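Local coordinates for protein geranyltranstransferase (Enterococcus faecalis, PDB 3P8L) that probably catalyses the magnesium-dependent condensation of isopentenyl diphosphate with geranyl diphosphate to give farnesyl diphosphate and diphosphate, at residues P106-V111 with A115-A120; I89-D92 with M96-D99; D27-Y32 with R37-M42. All coordinates share one frame; numbering follows the deposited sequence.

Contact 1 (P106-V111 with A115-A120); sequences PTNHKV and ATAILA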
ATOM      1  N   PRO A 106     -11.441 -21.053   8.162  1.00 39.96           N
ATOM      2  CA  PRO A 106     -10.211 -20.633   8.833  1.00 41.11           C
ATOM      3  C   PRO A 106      -9.603 -19.374   8.227  1.00 33.28           C
ATOM      4  O   PRO A 106      -9.711 -19.144   7.017  1.00 34.78           O
ATOM      5  CB  PRO A 106      -9.260 -21.814   8.617  1.00 43.62           C
ATOM      6  CG  PRO A 106      -9.861 -22.609   7.511  1.00 39.28           C
ATOM      7  CD  PRO A 106     -11.309 -22.412   7.606  1.00 35.17           C
ATOM      8  N   THR A 107      -8.964 -18.594   9.077  1.00 29.07           N
ATOM      9  CA  THR A 107      -8.351 -17.334   8.694  1.00 35.77           C
ATOM     10  C   THR A 107      -7.089 -17.619   7.917  1.00 41.96           C
ATOM     11  O   THR A 107      -6.581 -18.755   7.940  1.00 34.03           O
ATOM     12  CB  THR A 107      -8.075 -16.454   9.908  1.00 40.42           C
ATOM     13  OG1 THR A 107      -7.493 -17.252  10.938  1.00 37.19           O
ATOM     14  CG2 THR A 107      -9.383 -15.839  10.437  1.00 31.17           C
ATOM     15  N   ASN A 108      -6.611 -16.602   7.199  1.00 33.95           N
ATOM     16  CA  ASN A 108      -5.460 -16.757   6.321  1.00 34.15           C
ATOM     17  C   ASN A 108      -4.212 -17.380   6.992  1.00 35.62           C
ATOM     18  O   ASN A 108      -3.626 -18.308   6.442  1.00 30.67           O
ATOM     19  CB  ASN A 108      -5.122 -15.429   5.644  1.00 34.36           C
ATOM     20  CG  ASN A 108      -4.223 -15.608   4.450  1.00 40.00           C
ATOM     21  OD1 ASN A 108      -3.071 -15.993   4.599  1.00 32.03           O
ATOM     22  ND2 ASN A 108      -4.737 -15.315   3.248  1.00 32.71           N
ATOM     23  N   HIS A 109      -3.830 -16.888   8.170  1.00 32.12           N
ATOM     24  CA  HIS A 109      -2.671 -17.434   8.897  1.00 35.26           C
ATOM     25  C   HIS A 109      -2.854 -18.874   9.372  1.00 38.01           C
ATOM     26  O   HIS A 109      -1.877 -19.597   9.485  1.00 43.71           O
ATOM     27  CB  HIS A 109      -2.261 -16.546  10.081  1.00 30.09           C
ATOM     28  CG  HIS A 109      -3.300 -16.399  11.142  1.00 40.11           C
ATOM     29  ND1 HIS A 109      -4.352 -15.512  11.025  1.00 42.06           N
ATOM     30  CD2 HIS A 109      -3.415 -16.967  12.373  1.00 31.80           C
ATOM     31  CE1 HIS A 109      -5.079 -15.552  12.128  1.00 46.70           C
ATOM     32  NE2 HIS A 109      -4.535 -16.427  12.961  1.00 31.84           N
ATOM     33  N   LYS A 110      -4.102 -19.279   9.630  1.00 38.88           N
ATOM     34  CA  LYS A 110      -4.424 -20.665  10.010  1.00 43.07           C
ATOM     35  C   LYS A 110      -4.279 -21.588   8.830  1.00 45.29           C
ATOM     36  O   LYS A 110      -3.932 -22.765   8.983  1.00 43.26           O
ATOM     37  CB  LYS A 110      -5.847 -20.779  10.578  1.00 40.52           C
ATOM     38  CG  LYS A 110      -6.021 -20.110  11.939  1.00 37.51           C
ATOM     39  CD  LYS A 110      -4.897 -20.459  12.901  1.00 51.33           C
ATOM     40  CE  LYS A 110      -5.171 -21.767  13.629  1.00 57.74           C
ATOM     41  NZ  LYS A 110      -4.155 -21.961  14.692  1.00 60.31           N
ATOM     42  N   VAL A 111      -4.524 -21.060   7.634  1.00 41.17           N
ATOM     43  CA  VAL A 111      -4.310 -21.881   6.466  1.00 37.27           C
ATOM     44  C   VAL A 111      -2.836 -21.940   6.048  1.00 43.43           C
ATOM     45  O   VAL A 111      -2.299 -23.042   5.864  1.00 38.82           O
ATOM     46  CB  VAL A 111      -5.258 -21.503   5.303  1.00 31.59           C
ATOM     47  CG1 VAL A 111      -5.068 -22.408   4.124  1.00 34.88           C
ATOM     48  CG2 VAL A 111      -6.688 -21.567   5.761  1.00 37.48           C
ATOM     49  N   ALA A 115       3.696 -15.951   8.230  1.00 36.53           N
ATOM     50  CA  ALA A 115       4.551 -15.247   7.263  1.00 39.21           C
ATOM     51  C   ALA A 115       3.835 -15.018   5.931  1.00 39.54           C
ATOM     52  O   ALA A 115       3.882 -13.911   5.395  1.00 38.03           O
ATOM     53  CB  ALA A 115       5.856 -15.983   7.037  1.00 34.96           C
ATOM     54  N   THR A 116       3.151 -16.050   5.435  1.00 35.90           N
ATOM     55  CA  THR A 116       2.386 -15.968   4.185  1.00 34.13           C
ATOM     56  C   THR A 116       1.213 -14.957   4.279  1.00 34.41           C
ATOM     57  O   THR A 116       0.961 -14.223   3.337  1.00 31.21           O
ATOM     58  CB  THR A 116       1.889 -17.334   3.764  1.00 33.99           C
ATOM     59  OG1 THR A 116       3.011 -18.215   3.599  1.00 35.12           O
ATOM     60  CG2 THR A 116       1.142 -17.261   2.424  1.00 29.70           C
ATOM     61  N   ALA A 117       0.557 -14.911   5.431  1.00 29.05           N
ATOM     62  CA  ALA A 117      -0.565 -14.010   5.702  1.00 36.99           C
ATOM     63  C   ALA A 117      -0.094 -12.562   5.784  1.00 34.33           C
ATOM     64  O   ALA A 117      -0.725 -11.662   5.200  1.00 37.19           O
ATOM     65  CB  ALA A 117      -1.291 -14.433   7.019  1.00 33.74           C
ATOM     66  N   ILE A 118       1.013 -12.332   6.493  1.00 32.02           N
ATOM     67  CA  ILE A 118       1.630 -11.002   6.529  1.00 38.27           C
ATOM     68  C   ILE A 118       1.939 -10.529   5.092  1.00 37.61           C
ATOM     69  O   ILE A 118       1.554  -9.427   4.719  1.00 34.40           O
ATOM     70  CB  ILE A 118       2.897 -10.957   7.406  1.00 39.58           C
ATOM     71  CG1 ILE A 118       2.541 -11.191   8.875  1.00 41.11           C
ATOM     72  CG2 ILE A 118       3.623  -9.610   7.268  1.00 33.65           C
ATOM     73  CD1 ILE A 118       3.738 -11.686   9.716  1.00 37.71           C
ATOM     74  N   LEU A 119       2.557 -11.387   4.280  1.00 32.85           N
ATOM     75  CA  LEU A 119       2.880 -11.022   2.889  1.00 27.74           C
ATOM     76  C   LEU A 119       1.660 -10.905   2.003  1.00 26.31           C
ATOM     77  O   LEU A 119       1.624 -10.011   1.140  1.00 32.12           O
ATOM     78  CB  LEU A 119       3.911 -11.977   2.275  1.00 36.45           C
ATOM     79  CG  LEU A 119       5.292 -12.017   2.980  1.00 36.97           C
ATOM     80  CD1 LEU A 119       6.162 -13.099   2.337  1.00 37.34           C
ATOM     81  CD2 LEU A 119       6.024 -10.686   2.916  1.00 25.12           C
ATOM     82  N   ALA A 120       0.655 -11.774   2.192  1.00 26.45           N
ATOM     83  CA  ALA A 120      -0.614 -11.630   1.442  1.00 29.19           C
ATOM     84  C   ALA A 120      -1.300 -10.280   1.688  1.00 31.12           C
ATOM     85  O   ALA A 120      -1.797  -9.620   0.734  1.00 29.85           O
ATOM     86  CB  ALA A 120      -1.569 -12.776   1.712  1.00 27.86           C
TER

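Contact 2 (I89-D92 with M96-D99); sequences IHDD and MDDD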
ATOM      1  N   ILE A  89      -6.893  -9.599   6.895  1.00 28.36           N
ATOM      2  CA  ILE A  89      -5.775 -10.541   7.022  1.00 36.71           C
ATOM      3  C   ILE A  89      -4.820 -10.142   8.166  1.00 35.81           C
ATOM      4  O   ILE A  89      -4.456 -10.963   9.020  1.00 36.02           O
ATOM      5  CB  ILE A  89      -4.998 -10.685   5.687  1.00 39.86           C
ATOM      6  CG1 ILE A  89      -5.903 -11.280   4.595  1.00 29.08           C
ATOM      7  CG2 ILE A  89      -3.756 -11.559   5.883  1.00 34.58           C
ATOM      8  CD1 ILE A  89      -5.238 -11.328   3.194  1.00 30.43           C
ATOM      9  N   HIS A  90      -4.434  -8.875   8.189  1.00 36.99           N
ATOM     10  CA  HIS A  90      -3.582  -8.377   9.264  1.00 39.45           C
ATOM     11  C   HIS A  90      -4.292  -8.327  10.603  1.00 39.85           C
ATOM     12  O   HIS A  90      -3.718  -8.731  11.619  1.00 37.17           O
ATOM     13  CB  HIS A  90      -2.924  -7.048   8.893  1.00 32.32           C
ATOM     14  CG  HIS A  90      -1.809  -7.217   7.911  1.00 25.32           C
ATOM     15  ND1 HIS A  90      -0.902  -6.227   7.628  1.00 26.23           N
ATOM     16  CD2 HIS A  90      -1.434  -8.292   7.180  1.00 28.41           C
ATOM     17  CE1 HIS A  90      -0.015  -6.681   6.761  1.00 26.67           C
ATOM     18  NE2 HIS A  90      -0.334  -7.922   6.447  1.00 25.75           N
ATOM     19  N   ASP A  91      -5.546  -7.895  10.603  1.00 38.59           N
ATOM     20  CA  ASP A  91      -6.291  -7.812  11.856  1.00 42.06           C
ATOM     21  C   ASP A  91      -6.481  -9.178  12.510  1.00 40.92           C
ATOM     22  O   ASP A  91      -6.455  -9.278  13.729  1.00 43.39           O
ATOM     23  CB  ASP A  91      -7.644  -7.108  11.688  1.00 48.33           C
ATOM     24  CG  ASP A  91      -7.518  -5.606  11.435  1.00 54.42           C
ATOM     25  OD1 ASP A  91      -6.396  -5.053  11.454  1.00 60.59           O
ATOM     26  OD2 ASP A  91      -8.558  -4.972  11.182  1.00 53.90           O
ATOM     27  N   ASP A  92      -6.624 -10.215  11.693  1.00 41.88           N
ATOM     28  CA  ASP A  92      -6.800 -11.580  12.162  1.00 42.31           C
ATOM     29  C   ASP A  92      -5.595 -12.198  12.866  1.00 41.93           C
ATOM     30  O   ASP A  92      -5.787 -13.095  13.671  1.00 37.96           O
ATOM     31  CB  ASP A  92      -7.252 -12.511  11.027  1.00 33.87           C
ATOM     32  CG  ASP A  92      -8.691 -12.270  10.612  1.00 41.49           C
ATOM     33  OD1 ASP A  92      -9.425 -11.632  11.388  1.00 39.63           O
ATOM     34  OD2 ASP A  92      -9.092 -12.717   9.513  1.00 32.11           O
ATOM     35  N   MET A  96      -2.642  -9.383  16.622  1.00 43.73           N
ATOM     36  CA  MET A  96      -3.726  -8.409  16.631  1.00 48.86           C
ATOM     37  C   MET A  96      -4.989  -9.045  17.232  1.00 48.87           C
ATOM     38  O   MET A  96      -4.979  -9.353  18.420  1.00 48.50           O
ATOM     39  CB  MET A  96      -3.934  -7.828  15.228  1.00 52.48           C
ATOM     40  CG  MET A  96      -2.661  -7.213  14.599  1.00 59.64           C
ATOM     41  SD  MET A  96      -2.717  -5.423  14.454  1.00 44.27           S
ATOM     42  CE  MET A  96      -3.794  -5.263  13.116  1.00 40.90           C
ATOM     43  N   ASP A  97      -6.045  -9.270  16.437  1.00 43.91           N
ATOM     44  CA  ASP A  97      -7.317  -9.841  16.958  1.00 43.76           C
ATOM     45  C   ASP A  97      -7.271 -11.339  17.269  1.00 41.69           C
ATOM     46  O   ASP A  97      -8.120 -11.832  17.996  1.00 44.33           O
ATOM     47  CB  ASP A  97      -8.507  -9.568  16.021  1.00 47.85           C
ATOM     48  CG  ASP A  97      -8.898  -8.092  15.962  1.00 55.87           C
ATOM     49  OD1 ASP A  97      -8.721  -7.370  16.964  1.00 59.88           O
ATOM     50  OD2 ASP A  97      -9.384  -7.656  14.902  1.00 66.28           O
ATOM     51  N   ASP A  98      -6.306 -12.060  16.698  1.00 43.91           N
ATOM     52  CA  ASP A  98      -6.115 -13.487  16.980  1.00 41.06           C
ATOM     53  C   ASP A  98      -7.346 -14.350  16.638  1.00 45.74           C
ATOM     54  O   ASP A  98      -7.884 -15.064  17.495  1.00 44.71           O
ATOM     55  CB  ASP A  98      -5.690 -13.686  18.458  1.00 47.64           C
ATOM     56  CG  ASP A  98      -5.108 -15.061  18.722  1.00 46.64           C
ATOM     57  OD1 ASP A  98      -4.829 -15.797  17.751  1.00 45.96           O
ATOM     58  OD2 ASP A  98      -4.915 -15.402  19.904  1.00 59.89           O
ATOM     59  N   ASP A  99      -7.809 -14.287  15.394  1.00 42.93           N
ATOM     60  CA  ASP A  99      -9.015 -15.030  15.035  1.00 41.30           C
ATOM     61  C   ASP A  99      -8.651 -16.293  14.298  1.00 42.26           C
ATOM     62  O   ASP A  99      -7.835 -16.253  13.385  1.00 41.67           O
ATOM     63  CB  ASP A  99      -9.943 -14.183  14.169  1.00 48.51           C
ATOM     64  CG  ASP A  99     -10.448 -12.941  14.885  1.00 53.46           C
ATOM     65  OD1 ASP A  99     -10.987 -13.063  15.995  1.00 56.19           O
ATOM     66  OD2 ASP A  99     -10.317 -11.834  14.321  1.00 73.02           O
TER
HETATM   67  O   HOH W   1      -9.870  -9.081  12.731  1.00 54.43           O

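Contact 3 (D27-Y32 with R37-M42); sequences DFIAEY and RLKEAM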
ATOM      1  N   ASP A  27      -8.913 -11.572 -11.329  1.00 35.61           N
ATOM      2  CA  ASP A  27      -8.092 -11.486 -12.537  1.00 40.45           C
ATOM      3  C   ASP A  27      -6.834 -10.713 -12.243  1.00 34.79           C
ATOM      4  O   ASP A  27      -5.786 -11.116 -12.697  1.00 33.59           O
ATOM      5  CB  ASP A  27      -8.794 -10.770 -13.705  1.00 38.19           C
ATOM      6  CG  ASP A  27      -9.961 -11.571 -14.282  1.00 47.58           C
ATOM      7  OD1 ASP A  27     -10.120 -12.745 -13.940  1.00 36.81           O
ATOM      8  OD2 ASP A  27     -10.738 -11.017 -15.080  1.00 45.23           O
ATOM      9  N   PHE A  28      -6.952  -9.600 -11.504  1.00 36.46           N
ATOM     10  CA  PHE A  28      -5.791  -8.784 -11.182  1.00 39.66           C
ATOM     11  C   PHE A  28      -4.767  -9.552 -10.358  1.00 32.29           C
ATOM     12  O   PHE A  28      -3.578  -9.474 -10.654  1.00 36.71           O
ATOM     13  CB  PHE A  28      -6.135  -7.451 -10.486  1.00 34.76           C
ATOM     14  CG  PHE A  28      -4.961  -6.552 -10.359  1.00 37.77           C
ATOM     15  CD1 PHE A  28      -4.273  -6.434  -9.153  1.00 35.41           C
ATOM     16  CD2 PHE A  28      -4.486  -5.872 -11.469  1.00 33.93           C
ATOM     17  CE1 PHE A  28      -3.152  -5.637  -9.056  1.00 34.40           C
ATOM     18  CE2 PHE A  28      -3.357  -5.058 -11.379  1.00 42.04           C
ATOM     19  CZ  PHE A  28      -2.692  -4.945 -10.168  1.00 35.69           C
ATOM     20  N   ILE A  29      -5.235 -10.304  -9.365  1.00 34.91           N
ATOM     21  CA  ILE A  29      -4.333 -11.084  -8.510  0.50 36.16           C
ATOM     22  C   ILE A  29      -3.685 -12.229  -9.303  1.00 38.61           C
ATOM     23  O   ILE A  29      -2.481 -12.445  -9.211  1.00 37.80           O
ATOM     24  CB  ILE A  29      -5.029 -11.590  -7.213  0.50 39.27           C
ATOM     25  CG1 ILE A  29      -4.943 -10.535  -6.115  0.50 47.63           C
ATOM     26  CG2 ILE A  29      -4.351 -12.828  -6.653  0.50 38.49           C
ATOM     27  CD1 ILE A  29      -6.080  -9.569  -6.078  0.50 48.67           C
ATOM     28  N   ALA A  30      -4.474 -12.935 -10.112  1.00 40.70           N
ATOM     29  CA  ALA A  30      -3.960 -14.063 -10.909  1.00 42.93           C
ATOM     30  C   ALA A  30      -2.939 -13.609 -11.953  1.00 43.19           C
ATOM     31  O   ALA A  30      -1.949 -14.284 -12.185  1.00 45.49           O
ATOM     32  CB  ALA A  30      -5.117 -14.818 -11.582  1.00 43.02           C
ATOM     33  N   GLU A  31      -3.166 -12.444 -12.548  1.00 43.47           N
ATOM     34  CA  GLU A  31      -2.307 -11.983 -13.624  1.00 44.53           C
ATOM     35  C   GLU A  31      -1.068 -11.193 -13.156  1.00 46.80           C
ATOM     36  O   GLU A  31      -0.047 -11.252 -13.805  1.00 44.84           O
ATOM     37  CB  GLU A  31      -3.117 -11.187 -14.651  1.00 45.29           C
ATOM     38  CG  GLU A  31      -4.119 -12.056 -15.456  1.00 65.61           C
ATOM     39  CD  GLU A  31      -5.284 -11.259 -16.079  1.00 75.99           C
ATOM     40  OE1 GLU A  31      -5.132 -10.045 -16.346  1.00 82.99           O
ATOM     41  OE2 GLU A  31      -6.360 -11.855 -16.308  1.00 73.41           O
ATOM     42  N   TYR A  32      -1.150 -10.467 -12.040  1.00 40.72           N
ATOM     43  CA  TYR A  32      -0.042  -9.599 -11.622  1.00 39.48           C
ATOM     44  C   TYR A  32       0.646 -10.112 -10.351  1.00 39.67           C
ATOM     45  O   TYR A  32       1.151  -9.329  -9.549  1.00 42.40           O
ATOM     46  CB  TYR A  32      -0.522  -8.161 -11.410  1.00 37.59           C
ATOM     47  CG  TYR A  32      -0.828  -7.381 -12.679  1.00 54.63           C
ATOM     48  CD1 TYR A  32      -1.953  -7.681 -13.469  1.00 48.65           C
ATOM     49  CD2 TYR A  32      -0.001  -6.329 -13.081  1.00 50.42           C
ATOM     50  CE1 TYR A  32      -2.224  -6.974 -14.628  1.00 51.75           C
ATOM     51  CE2 TYR A  32      -0.263  -5.613 -14.248  1.00 55.66           C
ATOM     52  CZ  TYR A  32      -1.372  -5.935 -15.010  1.00 55.18           C
ATOM     53  OH  TYR A  32      -1.635  -5.214 -16.147  1.00 62.09           O
ATOM     54  N   ARG A  37       2.226 -19.308  -4.511  1.00 34.77           N
ATOM     55  CA  ARG A  37       1.725 -19.455  -3.142  1.00 34.61           C
ATOM     56  C   ARG A  37       1.127 -18.159  -2.595  1.00 37.68           C
ATOM     57  O   ARG A  37       0.059 -18.188  -1.967  1.00 36.56           O
ATOM     58  CB  ARG A  37       2.826 -19.936  -2.197  1.00 36.53           C
ATOM     59  CG  ARG A  37       2.394 -19.887  -0.720  1.00 31.53           C
ATOM     60  CD  ARG A  37       3.505 -20.331   0.189  1.00 33.92           C
ATOM     61  NE  ARG A  37       3.073 -20.462   1.576  1.00 36.59           N
ATOM     62  CZ  ARG A  37       2.558 -21.591   2.077  1.00 47.47           C
ATOM     63  NH1 ARG A  37       2.410 -22.650   1.298  1.00 45.01           N
ATOM     64  NH2 ARG A  37       2.190 -21.674   3.347  1.00 33.93           N
ATOM     65  N   LEU A  38       1.831 -17.045  -2.829  1.00 40.27           N
ATOM     66  CA  LEU A  38       1.344 -15.718  -2.469  1.00 39.18           C
ATOM     67  C   LEU A  38      -0.004 -15.443  -3.137  1.00 38.31           C
ATOM     68  O   LEU A  38      -0.960 -15.040  -2.471  1.00 35.64           O
ATOM     69  CB  LEU A  38       2.370 -14.642  -2.843  1.00 32.09           C
ATOM     70  CG  LEU A  38       1.931 -13.230  -2.446  1.00 42.07           C
ATOM     71  CD1 LEU A  38       1.980 -13.042  -0.911  1.00 26.71           C
ATOM     72  CD2 LEU A  38       2.736 -12.148  -3.200  1.00 37.76           C
ATOM     73  N   LYS A  39      -0.060 -15.690  -4.448  1.00 35.76           N
ATOM     74  CA  LYS A  39      -1.287 -15.620  -5.244  1.00 32.51           C
ATOM     75  C   LYS A  39      -2.449 -16.423  -4.637  1.00 34.68           C
ATOM     76  O   LYS A  39      -3.541 -15.903  -4.430  1.00 34.41           O
ATOM     77  CB  LYS A  39      -0.996 -16.096  -6.664  1.00 33.68           C
ATOM     78  CG  LYS A  39      -2.194 -16.089  -7.606  1.00 38.32           C
ATOM     79  CD  LYS A  39      -1.907 -16.877  -8.894  1.00 38.58           C
ATOM     80  CE  LYS A  39      -0.795 -16.210  -9.717  1.00 38.31           C
ATOM     81  NZ  LYS A  39      -0.534 -16.943 -10.994  1.00 41.29           N
ATOM     82  N   GLU A  40      -2.196 -17.682  -4.299  1.00 33.37           N
ATOM     83  CA  GLU A  40      -3.245 -18.534  -3.712  1.00 37.62           C
ATOM     84  C   GLU A  40      -3.721 -18.073  -2.345  1.00 31.83           C
ATOM     85  O   GLU A  40      -4.894 -18.195  -2.007  1.00 33.54           O
ATOM     86  CB  GLU A  40      -2.757 -19.979  -3.599  1.00 35.40           C
ATOM     87  CG  GLU A  40      -2.846 -20.727  -4.899  1.00 44.70           C
ATOM     88  CD  GLU A  40      -2.099 -22.045  -4.835  1.00 54.85           C
ATOM     89  OE1 GLU A  40      -2.249 -22.736  -3.805  1.00 55.81           O
ATOM     90  OE2 GLU A  40      -1.354 -22.374  -5.787  1.00 51.54           O
ATOM     91  N   ALA A  41      -2.804 -17.532  -1.567  1.00 33.58           N
ATOM     92  CA  ALA A  41      -3.156 -17.067  -0.240  1.00 34.77           C
ATOM     93  C   ALA A  41      -4.022 -15.800  -0.311  1.00 29.56           C
ATOM     94  O   ALA A  41      -5.018 -15.669   0.425  1.00 28.72           O
ATOM     95  CB  ALA A  41      -1.906 -16.845   0.570  1.00 29.07           C
ATOM     96  N   MET A  42      -3.685 -14.910  -1.242  1.00 33.87           N
ATOM     97  CA  MET A  42      -4.503 -13.714  -1.487  1.00 37.59           C
ATOM     98  C   MET A  42      -5.877 -14.111  -2.024  1.00 37.36           C
ATOM     99  O   MET A  42      -6.894 -13.610  -1.552  1.00 38.60           O
ATOM    100  CB  MET A  42      -3.770 -12.723  -2.423  1.00 35.20           C
ATOM    101  CG  MET A  42      -2.535 -12.078  -1.772  1.00 35.39           C
ATOM    102  SD  MET A  42      -1.523 -10.850  -2.666  1.00 23.62           S
ATOM    103  CE  MET A  42      -1.088 -11.851  -4.063  1.00 27.98           C
TER

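Contact 1 (P106-V111 with A115-A120)
Asn-108 carries its CG trans to the backbone N (chi1 -163°), and this swings the amide toward Ala-117. There OD1 does the touching. Asn-108 OD1 lies 3.4 Å from both CA and CB of Ala-117, so the oxygen rests on carbon and not on a donor. His-109 takes another first torsion. Its CG stands between the backbone N and the carbonyl carbon (chi1 62°), and the imidazole leads away from helix 114-133 to pack on Asp-92, Leu-93 and Pro-94. What His-109 leaves at the contact is the root of its side chain and its backbone. His-109 CB is 3.8 Å from Ala-117 CB, and His-109 N is 3.7 Å from the same methyl. Short helix 108-112 folds back on the start of helix 114-133, within the mostly helical fold of the isoprenyl diphosphate synthases. The small Ala-117 lets the backbones come close, with CA of His-109 5.1 Å from CA of Ala-117. One turn further on, Ala-120 CB approaches Asn-108 ND2 to 4.3 Å. No hydrogen bond crosses between the segments. The amide nitrogen of Asn-108 bonds instead to Ser-45 OG, and weakly to Ala-41 O, which helps to fix the rotation of the amide. Its OD1 is buried and has no polar partner in the model. Ile-89 of helix 71-92 packs against both Asn-108 and Ala-117.

Contact 2 (I89-D92 with M96-D99)
Two backbone hydrogen bonds join residues 89-92, on helix 71-92, to the loop at 96-99. Asp-97 N donates to Asp-91 O at 2.7 Å, meeting the carbonyl almost head-on (C=O...N angle 171°). Asp-99 N donates to Asp-92 O at 2.9 Å, in the carbonyl plane and on a lone pair. Between them Asp-98 has a left-handed backbone conformation, and its side chain starts away from the helix. A water sits between two carboxylates, 2.9 Å from Asp-92 OD1 and 2.6 Å from Asp-97 OD2; it has more acceptors in reach than protons to give. Asp-99 sends OD2 to within 3.1 Å of Asp-92 OD1. These are two acceptors of like charge, with carboxylate planes 82° apart. The other oxygen of Asp-92, OD2, forms a salt bridge with Arg-102. Further out, the chain of Met-96 bends at chi2 and chi3 and folds back over the helix. Met-96 CE comes to 3.1 Å from Asp-91 OD1, and Met-96 CG lies 3.5 Å from His-90 O. His-90 points its ring away and hydrogen-bonds through ND1 to Asp-122 of the second subunit. Asp-91, Asp-92 and Asp-97 have the spacing of the first aspartate-rich motif of the family, which in relatives binds the magnesium ions that hold the allylic diphosphate. So dense a group of carboxylates, with a water held among them, is consistent with a site that takes up magnesium.

Contact 3 (D27-Y32 with R37-M42)
The segments 27-31 and 37-42, taken from helices 13-31 and 36-47, run nearly antiparallel (165°), their axes 9.6 Å apart at closest approach. They are the two arms of a helical hairpin. The CA atoms approach nearest at Ile-29 and Lys-39, 6.4 Å apart. Ile-29 and Lys-39 lie alongside each other with their side chains running opposite ways. Ile-29 CG2, trans to the backbone N, is the branch that faces the second helix. Ile-29 CG2 meets Lys-39 CG at 4.0 Å and Lys-39 O at 3.9 Å, and it reaches Met-42 CB at 4.3 Å. Ile-29 has two conformers, and these distances hold for one of them. Lys-39 is extended over its first two torsions and bends at the third (chi3 -65°). That bend turns the end of the chain over Ala-30, where Lys-39 CE lies 3.3 Å from Ala-30 O. Lys-39 NZ gives Ala-30 O a weak hydrogen bond of 3.2 Å. The stronger partner of NZ is Glu-36, one turn back on the helix of Lys-39, which makes a salt bridge with it. The aliphatic part of the lysine thus fills the seam while its charge is met at the edge. Thr-33 of the connecting loop packs on Lys-39 and Met-42. Around the hairpin, Met-82 of helix 71-92 touches Ile-29, Ala-120 of helix 114-133 touches Met-42, and Asn-155 of the second subunit packs on Met-42.

From the N terminus, contact 3 comes first and closes the loop between helices 13-31 and 36-47. Contact 2 follows, folding the loop after helix 71-92 back on that helix. Contact 1 then closes the turn between helices 108-112 and 114-133. The three are in series, and none nests or crosses. In space contact 1 lies between the others and touches both. Thr-107 OG1 probably bonds to Asp-99 O, and His-90 NE2 to Ile-118 O, linking it to contact 2. Arg-37 NE reaches Thr-116 OG1 from contact 3. Contacts 2 and 3 do not touch; their centres are about 21 Å apart. All three also meet the second subunit.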